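Local coordinates for protein pyrophosphate phosphohydrolase (Thermus thermophilus, PDB 2PRD) that probably catalyses the magnesium-dependent hydrolysis of inorganic pyrophosphate to two phosphate ions, working as a homohexamer, at residues P52-F57 with V73-P78. Numbering follows the deposited sequence.
Sequences PGDYGF and VLSTYP
Asp54 and Val73 face each other as an antiparallel hydrogen-bonded pair, each giving its N-H to the other's carbonyl. The bond from Val73 N to Asp54 O, 2.8 Å, is the straighter. That from Asp54 N to Val73 O bends to 138°. Beyond the pair, CG of Asp54 stands anti to the carbonyl carbon and beside the backbone N (chi1 -49°), which swings the carboxylate toward Ser75 and Pro78. OD1 takes a hydrogen bond from Ser75 OG, though its modelled length of 2.4 Å is doubtfully short. OD2 lies against the backbone of Pro78, 3.5 Å from its CA. A short acid suits this place because its two oxygens can serve a hydroxyl and backbone N-H groups at once, and small Ser75 brings a donor close to the strand. Gly53 fits because a CB there would run into Val73 O. The pair joins strands 54-57 and 70-74 in the five-stranded beta-barrel of family I pyrophosphatases. Branched Val73 suits the interior, packing on Met18 and Val109 of neighbouring strands. Further out, Asp54 OD2 accepts hydrogen bonds from the backbone N of Arg24 and of Leu79. Replacing Asp54 with alanine removes the carboxylate, and the Ser75 hydroxyl and both N-H groups would then probably lack this acceptor, leaving loop 75-78 less firmly held. The side chain of Tyr55, a predicted substrate-binding residue, sets off away from 73-78, and its OH hydrogen-bonds to OD2 of Asp70, a predicted magnesium ligand.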
ATOM      1  N   PRO A  52      12.526  -3.413  11.123  1.00  8.21           N
ATOM      2  CA  PRO A  52      11.803  -2.597  12.095  1.00  6.48           C
ATOM      3  C   PRO A  52      12.058  -1.125  11.940  1.00 11.69           C
ATOM      4  O   PRO A  52      11.387  -0.261  12.556  1.00 15.06           O
ATOM      5  CB  PRO A  52      12.184  -3.298  13.403  1.00  5.26           C
ATOM      6  CG  PRO A  52      13.676  -3.534  13.131  1.00  7.33           C
ATOM      7  CD  PRO A  52      13.628  -4.180  11.749  1.00 10.11           C
ATOM      8  N   GLY A  53      12.983  -0.711  11.086  1.00  6.16           N
ATOM      9  CA  GLY A  53      13.242   0.740  10.856  1.00  6.08           C
ATOM     10  C   GLY A  53      14.030   0.760   9.567  1.00  2.82           C
ATOM     11  O   GLY A  53      14.368  -0.381   9.174  1.00  7.52           O
ATOM     12  N   ASP A  54      14.325   1.901   9.008  1.00  9.63           N
ATOM     13  CA  ASP A  54      15.095   2.017   7.770  1.00  9.39           C
ATOM     14  C   ASP A  54      16.570   1.736   8.009  1.00  9.94           C
ATOM     15  O   ASP A  54      17.142   2.287   8.947  1.00 11.62           O
ATOM     16  CB  ASP A  54      14.905   3.410   7.061  1.00  1.16           C
ATOM     17  CG  ASP A  54      13.494   3.822   6.901  1.00  3.37           C
ATOM     18  OD1 ASP A  54      12.920   4.450   7.809  1.00  7.30           O
ATOM     19  OD2 ASP A  54      12.901   3.575   5.807  1.00  6.80           O
ATOM     20  N   TYR A  55      17.150   0.854   7.209  1.00  9.06           N
ATOM     21  CA  TYR A  55      18.534   0.449   7.373  1.00  8.51           C
ATOM     22  C   TYR A  55      19.509   0.968   6.329  1.00  4.01           C
ATOM     23  O   TYR A  55      19.265   0.890   5.133  1.00 11.43           O
ATOM     24  CB  TYR A  55      18.544  -1.099   7.447  1.00  8.40           C
ATOM     25  CG  TYR A  55      19.910  -1.710   7.701  1.00  8.03           C
ATOM     26  CD1 TYR A  55      20.393  -1.791   9.006  1.00 12.12           C
ATOM     27  CD2 TYR A  55      20.700  -2.230   6.691  1.00 12.77           C
ATOM     28  CE1 TYR A  55      21.641  -2.367   9.291  1.00 15.40           C
ATOM     29  CE2 TYR A  55      21.914  -2.823   6.955  1.00 14.88           C
ATOM     30  CZ  TYR A  55      22.370  -2.872   8.248  1.00 18.18           C
ATOM     31  OH  TYR A  55      23.601  -3.436   8.544  1.00 27.04           O
ATOM     32  N   GLY A  56      20.709   1.428   6.796  1.00  4.72           N
ATOM     33  CA  GLY A  56      21.615   1.933   5.706  1.00  3.27           C
ATOM     34  C   GLY A  56      22.983   2.050   6.380  1.00 11.62           C
ATOM     35  O   GLY A  56      23.106   1.451   7.433  1.00 12.04           O
ATOM     36  N   PHE A  57      23.829   2.831   5.772  1.00  9.17           N
ATOM     37  CA  PHE A  57      25.189   2.991   6.306  1.00 11.59           C
ATOM     38  C   PHE A  57      25.598   4.426   6.378  1.00 10.88           C
ATOM     39  O   PHE A  57      24.974   5.213   5.644  1.00 11.06           O
ATOM     40  CB  PHE A  57      26.138   2.182   5.375  1.00  7.26           C
ATOM     41  CG  PHE A  57      26.331   2.730   3.991  1.00 10.85           C
ATOM     42  CD1 PHE A  57      27.208   3.773   3.713  1.00 12.65           C
ATOM     43  CD2 PHE A  57      25.648   2.186   2.910  1.00 13.81           C
ATOM     44  CE1 PHE A  57      27.362   4.281   2.454  1.00 11.35           C
ATOM     45  CE2 PHE A  57      25.787   2.689   1.630  1.00 11.43           C
ATOM     46  CZ  PHE A  57      26.665   3.726   1.384  1.00 11.76           C
ATOM     47  N   VAL A  73      17.281   3.511  11.444  1.00  7.87           N
ATOM     48  CA  VAL A  73      16.607   4.791  11.672  1.00  7.83           C
ATOM     49  C   VAL A  73      15.119   4.632  11.951  1.00 12.75           C
ATOM     50  O   VAL A  73      14.422   3.875  11.268  1.00 11.27           O
ATOM     51  CB  VAL A  73      16.744   5.647  10.406  1.00 12.89           C
ATOM     52  CG1 VAL A  73      16.232   7.076  10.560  1.00  8.37           C
ATOM     53  CG2 VAL A  73      18.191   5.672   9.936  1.00 17.87           C
ATOM     54  N   LEU A  74      14.664   5.399  12.932  1.00  9.48           N
ATOM     55  CA  LEU A  74      13.246   5.423  13.321  1.00  5.83           C
ATOM     56  C   LEU A  74      12.645   6.501  12.440  1.00 10.47           C
ATOM     57  O   LEU A  74      13.180   7.641  12.449  1.00 11.56           O
ATOM     58  CB  LEU A  74      13.185   5.746  14.811  1.00  5.38           C
ATOM     59  CG  LEU A  74      13.950   4.782  15.713  1.00 10.05           C
ATOM     60  CD1 LEU A  74      13.520   5.019  17.172  1.00 12.01           C
ATOM     61  CD2 LEU A  74      13.663   3.351  15.314  1.00 14.53           C
ATOM     62  N   SER A  75      11.631   6.212  11.638  1.00  5.82           N
ATOM     63  CA  SER A  75      11.064   7.231  10.755  1.00  8.56           C
ATOM     64  C   SER A  75       9.538   7.208  10.883  1.00 11.99           C
ATOM     65  O   SER A  75       9.093   6.169  11.350  1.00 12.69           O
ATOM     66  CB  SER A  75      11.359   6.892   9.279  1.00  6.66           C
ATOM     67  OG  SER A  75      11.165   5.482   9.117  1.00 11.91           O
ATOM     68  N   THR A  76       8.913   8.295  10.484  1.00  8.81           N
ATOM     69  CA  THR A  76       7.451   8.368  10.447  1.00 10.46           C
ATOM     70  C   THR A  76       6.949   7.597   9.228  1.00  7.09           C
ATOM     71  O   THR A  76       5.979   6.829   9.367  1.00 14.99           O
ATOM     72  CB  THR A  76       6.892   9.808  10.345  1.00  7.08           C
ATOM     73  OG1 THR A  76       7.313  10.445  11.577  1.00 12.87           O
ATOM     74  CG2 THR A  76       5.372   9.816  10.389  1.00  4.73           C
ATOM     75  N   TYR A  77       7.602   7.753   8.118  1.00  8.21           N
ATOM     76  CA  TYR A  77       7.252   7.074   6.851  1.00  8.79           C
ATOM     77  C   TYR A  77       8.516   6.404   6.309  1.00 12.09           C
ATOM     78  O   TYR A  77       9.591   7.033   6.371  1.00 14.16           O
ATOM     79  CB  TYR A  77       6.746   8.091   5.820  1.00  4.93           C
ATOM     80  CG  TYR A  77       5.701   9.079   6.245  1.00 10.91           C
ATOM     81  CD1 TYR A  77       4.448   8.631   6.682  1.00 10.88           C
ATOM     82  CD2 TYR A  77       5.897  10.460   6.142  1.00  8.40           C
ATOM     83  CE1 TYR A  77       3.445   9.511   7.058  1.00  6.08           C
ATOM     84  CE2 TYR A  77       4.904  11.322   6.548  1.00  9.50           C
ATOM     85  CZ  TYR A  77       3.691  10.854   6.973  1.00  9.14           C
ATOM     86  OH  TYR A  77       2.690  11.738   7.334  1.00  9.26           O
ATOM     87  N   PRO A  78       8.373   5.168   5.839  1.00 11.07           N
ATOM     88  CA  PRO A  78       9.545   4.417   5.329  1.00  5.82           C
ATOM     89  C   PRO A  78      10.198   5.209   4.217  1.00  8.46           C
ATOM     90  O   PRO A  78       9.503   5.912   3.450  1.00 11.36           O
ATOM     91  CB  PRO A  78       8.951   3.098   4.845  1.00  4.67           C
ATOM     92  CG  PRO A  78       7.646   2.977   5.617  1.00  7.23           C
ATOM     93  CD  PRO A  78       7.113   4.422   5.727  1.00  4.85           C
TER